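Local coordinates for abhydrolase domain-containing protein (Exiguobacterium antarcticum, PDB 5H3H), which probably hydrolyses carboxylic esters and may also act as a perhydrolase, through an alpha/beta hydrolase fold, at residues T67-T72 against T189-I194; E141-I146 against A195-D200. All blocks are in the same frame, centred on the assembly; numbering follows the deposited sequence.

Interaction 1 (T67-T72 against T189-I194)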
loop_
_atom_site.group_PDB
_atom_site.type_symbol
_atom_site.label_atom_id
_atom_site.label_comp_id
_atom_site.label_asym_id
_atom_site.label_seq_id
_atom_site.Cartn_x
_atom_site.Cartn_y
_atom_site.Cartn_z
ATOM N N THR B 67 16.600 12.751 13.337
ATOM C CA THR B 67 15.374 12.886 12.667
ATOM C C THR B 67 14.728 11.526 12.321
ATOM O O THR B 67 15.326 10.434 12.515
ATOM C CB THR B 67 15.655 13.739 11.382
ATOM O OG1 THR B 67 14.466 14.406 11.025
ATOM C CG2 THR B 67 16.188 12.904 10.205
ATOM N N GLY B 68 13.475 11.633 11.876
ATOM C CA GLY B 68 12.711 10.541 11.326
ATOM C C GLY B 68 11.775 9.850 12.299
ATOM O O GLY B 68 11.489 8.681 12.116
ATOM N N TYR B 69 11.237 10.590 13.271
ATOM C CA TYR B 69 10.342 10.042 14.298
ATOM C C TYR B 69 8.877 10.152 13.914
ATOM O O TYR B 69 7.995 9.675 14.652
ATOM C CB TYR B 69 10.671 10.675 15.675
ATOM C CG TYR B 69 12.076 10.324 16.120
ATOM C CD1 TYR B 69 12.324 9.187 16.849
ATOM C CD2 TYR B 69 13.154 11.080 15.742
ATOM C CE1 TYR B 69 13.603 8.833 17.214
ATOM C CE2 TYR B 69 14.412 10.735 16.091
ATOM C CZ TYR B 69 14.639 9.624 16.859
ATOM O OH TYR B 69 15.906 9.237 17.210
ATOM N N ASP B 70 8.633 10.769 12.749
ATOM C CA ASP B 70 7.301 10.875 12.124
ATOM C C ASP B 70 6.854 9.480 11.751
ATOM O O ASP B 70 7.698 8.555 11.609
ATOM C CB ASP B 70 7.363 11.800 10.906
ATOM C CG ASP B 70 8.371 11.303 9.850
ATOM O OD1 ASP B 70 9.585 11.539 10.047
ATOM O OD2 ASP B 70 7.955 10.624 8.876
ATOM N N TYR B 71 5.562 9.252 11.735
ATOM C CA TYR B 71 5.056 7.851 11.583
ATOM C C TYR B 71 5.397 7.323 10.206
ATOM O O TYR B 71 5.635 6.123 10.060
ATOM C CB TYR B 71 3.572 7.752 11.811
ATOM C CG TYR B 71 3.103 7.894 13.268
ATOM C CD1 TYR B 71 3.992 8.151 14.315
ATOM C CD2 TYR B 71 1.762 7.836 13.584
ATOM C CE1 TYR B 71 3.530 8.325 15.636
ATOM C CE2 TYR B 71 1.304 8.001 14.903
ATOM C CZ TYR B 71 2.203 8.257 15.912
ATOM O OH TYR B 71 1.776 8.389 17.213
ATOM N N THR B 72 5.439 8.204 9.197
ATOM C CA THR B 72 5.865 7.755 7.853
ATOM C C THR B 72 7.241 7.107 7.922
ATOM O O THR B 72 7.378 5.976 7.523
ATOM C CB THR B 72 5.861 8.877 6.801
ATOM O OG1 THR B 72 4.517 9.349 6.618
ATOM C CG2 THR B 72 6.431 8.368 5.440
ATOM N N THR B 189 12.751 10.692 22.359
ATOM C CA THR B 189 11.603 10.891 23.193
ATOM C C THR B 189 10.922 12.203 22.795
ATOM O O THR B 189 9.722 12.212 22.596
ATOM C CB THR B 189 11.970 10.868 24.679
ATOM O OG1 THR B 189 12.467 9.571 25.010
ATOM C CG2 THR B 189 10.799 11.231 25.572
ATOM N N ILE B 190 11.686 13.279 22.636
ATOM C CA ILE B 190 11.071 14.559 22.217
ATOM C C ILE B 190 10.432 14.514 20.818
ATOM O O ILE B 190 9.274 14.865 20.656
ATOM C CB ILE B 190 12.088 15.691 22.336
ATOM C CG1 ILE B 190 12.300 15.973 23.846
ATOM C CG2 ILE B 190 11.690 16.900 21.518
ATOM C CD1 ILE B 190 13.563 16.730 24.117
ATOM N N GLN B 191 11.201 14.119 19.821
ATOM C CA GLN B 191 10.716 14.036 18.435
ATOM C C GLN B 191 9.489 13.115 18.269
ATOM O O GLN B 191 8.541 13.478 17.548
ATOM C CB GLN B 191 11.854 13.614 17.475
ATOM C CG GLN B 191 13.099 14.537 17.409
ATOM C CD GLN B 191 12.829 15.972 17.007
ATOM O OE1 GLN B 191 12.305 16.783 17.784
ATOM N NE2 GLN B 191 13.204 16.297 15.805
ATOM N N SER B 192 9.409 11.998 19.009
ATOM C CA SER B 192 8.220 11.139 18.953
ATOM C C SER B 192 7.021 11.752 19.615
ATOM O O SER B 192 5.910 11.496 19.166
ATOM C CB SER B 192 8.433 9.780 19.616
ATOM O OG SER B 192 9.479 9.032 19.047
ATOM N N ALA B 193 7.214 12.480 20.727
ATOM C CA ALA B 193 6.141 13.339 21.313
ATOM C C ALA B 193 5.566 14.338 20.327
ATOM O O ALA B 193 4.371 14.541 20.324
ATOM C CB ALA B 193 6.639 14.087 22.552
ATOM N N ILE B 194 6.401 14.914 19.459
ATOM C CA ILE B 194 5.952 15.841 18.399
ATOM C C ILE B 194 5.063 15.102 17.358
ATOM O O ILE B 194 4.045 15.621 16.939
ATOM C CB ILE B 194 7.162 16.564 17.758
ATOM C CG1 ILE B 194 7.695 17.592 18.754
ATOM C CG2 ILE B 194 6.855 17.166 16.359
ATOM C CD1 ILE B 194 8.924 18.345 18.268
#
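The backbones of Y69 and S192 come closest here, CA to CA 5.2 Å, where the loop entering helix 71-85 passes the side of helix 186-198. Of the loop, Y69 has the side chain that comes within 4.5 Å of the helix segment. Its CG lies anti to the carbonyl carbon (chi1 -63°), and this carries the ring across to the helix, where it meets Q191 and S192. On the Q191 side, ring atom CD2 of Y69 rests against CB of Q191 at 3.3 Å. CG of Q191 follows at 3.8 Å from the same CD2. The chain of Q191 then bends at chi2 (-58°), so its amide leads away from the loop and only its aliphatic root does the touching. The two side chains cross at about a right angle, with ring and amide planes 70° apart. On the S192 side, OG of S192 lies 3.6 Å from CD1 of Y69, an oblique approach to the ring and not a hydrogen bond. That hydroxyl is bonded instead to Y59 OH and to the carbonyl of G188, one turn earlier in its own helix. The phenol oxygen of Y69 is likewise engaged elsewhere, with the carbonyl of P65. This is plain packing in an alpha/beta hydrolase fold. It joins the loop to one of the helices inserted between strands 114-120 and 211-217, the cap region in this family. No hydrogen bond joins the two segments. The hydroxyls of Y69 and S192 are engaged by other partners, and the segments meet through van der Waals packing of the Y69 ring.

Interaction 2 (E141-I146 against A195-D200); sequences EVDALI and ALRDED
R197 meets V142 and D143 where the end of helix 186-198 lies against helix 139-149. Along 195-200, L196 comes first; it lines the ethaneperoxoic acid pocket and packs on F127 rather than on helix 139-149. R197 follows and carries the contact. Its CB faces V142, CB to CB 4.1 Å; this buried valine also touches F127 and T128. The arginine chain bends at chi2 and chi3 (132° and 110°), bringing the guanidinium edge to D143. NE and NH2 of R197 grip side-on, both donating to OD1 of D143, at 3.0 and 2.8 Å. OD1 lies almost in the guanidinium plane, and the NH2 bond uses its syn lone pair. The carboxylate is turned 65° from that plane. D198 comes next, and its OD2 takes NH1 of R197 at 3.2 Å. At E199 the chain leaves the helix. A leucine in place of R197 would probably leave D143 without its charged mate in this contact and take the NH1 partner from D198. D143, R197 and D198 form a salt-bridge network in the cap region of this alpha/beta hydrolase fold. The guanidinium probably balances both acids, and its bridge to D143 ties the two helices together.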
loop_
_atom_site.group_PDB
_atom_site.type_symbol
_atom_site.label_atom_id
_atom_site.label_comp_id
_atom_site.label_asym_id
_atom_site.label_seq_id
_atom_site.Cartn_x
_atom_site.Cartn_y
_atom_site.Cartn_z
ATOM N N GLU B 141 -1.256 20.120 26.089
ATOM C CA GLU B 141 -0.797 19.109 27.062
ATOM C C GLU B 141 0.449 18.310 26.616
ATOM O O GLU B 141 1.246 17.938 27.438
ATOM C CB GLU B 141 -1.907 18.173 27.532
ATOM C CG GLU B 141 -2.868 18.861 28.506
ATOM C CD GLU B 141 -4.248 18.223 28.634
ATOM O OE1 GLU B 141 -4.929 18.490 29.653
ATOM O OE2 GLU B 141 -4.695 17.506 27.734
ATOM N N VAL B 142 0.614 18.050 25.334
ATOM C CA VAL B 142 1.790 17.284 24.894
ATOM C C VAL B 142 3.032 18.173 24.821
ATOM O O VAL B 142 4.159 17.743 25.143
ATOM C CB VAL B 142 1.550 16.508 23.560
ATOM C CG1 VAL B 142 0.452 15.450 23.698
ATOM C CG2 VAL B 142 1.148 17.440 22.456
ATOM N N ASP B 143 2.843 19.416 24.389
ATOM C CA ASP B 143 3.891 20.438 24.541
ATOM C C ASP B 143 4.390 20.564 25.983
ATOM O O ASP B 143 5.586 20.662 26.182
ATOM C CB ASP B 143 3.434 21.806 24.022
ATOM C CG ASP B 143 3.348 21.866 22.492
ATOM O OD1 ASP B 143 4.191 21.243 21.787
ATOM O OD2 ASP B 143 2.444 22.573 21.986
ATOM N N ALA B 144 3.484 20.467 26.950
ATOM C CA ALA B 144 3.841 20.434 28.369
ATOM C C ALA B 144 4.772 19.263 28.714
ATOM O O ALA B 144 5.752 19.456 29.429
ATOM C CB ALA B 144 2.601 20.379 29.259
ATOM N N LEU B 145 4.472 18.059 28.207
ATOM C CA LEU B 145 5.381 16.932 28.371
ATOM C C LEU B 145 6.740 17.121 27.718
ATOM O O LEU B 145 7.793 16.742 28.292
ATOM C CB LEU B 145 4.757 15.647 27.824
ATOM C CG LEU B 145 3.679 14.970 28.635
ATOM C CD1 LEU B 145 3.193 13.750 27.887
ATOM C CD2 LEU B 145 4.125 14.586 30.018
ATOM N N ILE B 146 6.731 17.677 26.515
ATOM C CA ILE B 146 7.964 17.955 25.801
ATOM C C ILE B 146 8.850 18.960 26.582
ATOM O O ILE B 146 10.063 18.760 26.736
ATOM C CB ILE B 146 7.660 18.447 24.399
ATOM C CG1 ILE B 146 7.030 17.309 23.548
ATOM C CG2 ILE B 146 8.912 18.962 23.711
ATOM C CD1 ILE B 146 6.176 17.846 22.432
ATOM N N ALA B 195 5.469 13.903 16.962
ATOM C CA ALA B 195 4.662 13.051 16.094
ATOM C C ALA B 195 3.363 12.656 16.809
ATOM O O ALA B 195 2.267 12.711 16.213
ATOM C CB ALA B 195 5.469 11.835 15.693
ATOM N N LEU B 196 3.457 12.288 18.087
ATOM C CA LEU B 196 2.224 12.047 18.867
ATOM C C LEU B 196 1.314 13.258 18.823
ATOM O O LEU B 196 0.093 13.130 18.643
ATOM C CB LEU B 196 2.453 11.607 20.320
ATOM C CG LEU B 196 2.820 10.135 20.505
ATOM C CD1 LEU B 196 3.598 9.962 21.801
ATOM C CD2 LEU B 196 1.619 9.209 20.449
ATOM N N ARG B 197 1.896 14.448 18.917
ATOM C CA ARG B 197 1.046 15.584 18.972
ATOM C C ARG B 197 0.314 15.783 17.650
ATOM O O ARG B 197 -0.865 16.108 17.652
ATOM C CB ARG B 197 1.814 16.836 19.438
ATOM C CG ARG B 197 2.544 17.710 18.474
ATOM C CD ARG B 197 2.208 19.205 18.725
ATOM N NE ARG B 197 3.341 19.918 19.264
ATOM C CZ ARG B 197 4.412 20.322 18.581
ATOM N NH1 ARG B 197 4.561 20.083 17.277
ATOM N NH2 ARG B 197 5.353 20.961 19.239
ATOM N N ASP B 198 1.011 15.535 16.547
ATOM C CA ASP B 198 0.604 16.073 15.241
ATOM C C ASP B 198 -0.013 15.061 14.287
ATOM O O ASP B 198 -0.748 15.470 13.396
ATOM C CB ASP B 198 1.789 16.688 14.516
ATOM C CG ASP B 198 2.268 17.993 15.124
ATOM O OD1 ASP B 198 1.581 18.651 15.951
ATOM O OD2 ASP B 198 3.388 18.377 14.775
ATOM N N GLU B 199 0.271 13.775 14.441
ATOM C CA GLU B 199 -0.129 12.766 13.464
ATOM C C GLU B 199 -1.629 12.489 13.554
ATOM O O GLU B 199 -2.207 12.531 14.624
ATOM C CB GLU B 199 0.653 11.464 13.651
ATOM C CG GLU B 199 2.131 11.541 13.348
ATOM C CD GLU B 199 2.504 11.205 11.918
ATOM O OE1 GLU B 199 1.630 10.857 11.098
ATOM O OE2 GLU B 199 3.687 11.272 11.594
ATOM N N ASP B 200 -2.262 12.222 12.416
ATOM C CA ASP B 200 -3.716 12.112 12.337
ATOM C C ASP B 200 -4.035 11.037 11.289
ATOM O O ASP B 200 -3.825 11.261 10.106
ATOM C CB ASP B 200 -4.336 13.495 11.966
ATOM C CG ASP B 200 -5.834 13.413 11.453
ATOM O OD1 ASP B 200 -6.497 12.324 11.473
ATOM O OD2 ASP B 200 -6.344 14.467 11.023
#

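Interactions 1 and 2 use successive parts of helix 186-198, and their centres lie 10 Å apart. They also touch directly. OE2 of E199 probably accepts a hydrogen bond from the backbone N of Y71, 2.8 Å away, which would link the residue just past helix 186-198 to the start of helix 71-85. Y71 OH packs on L196 CD2 at 3.3 Å, and A193 CB on I146 CG1 at 3.4 Å. L196 touches the bound ethaneperoxoic acid, while the side chains of S192 and V142 are each about 8 Å from it. Interaction 2 thus reaches the pocket through L196. S192 of interaction 1 packs on the pocket residues W30 and M97. S96, the probable nucleophile, also lines this pocket.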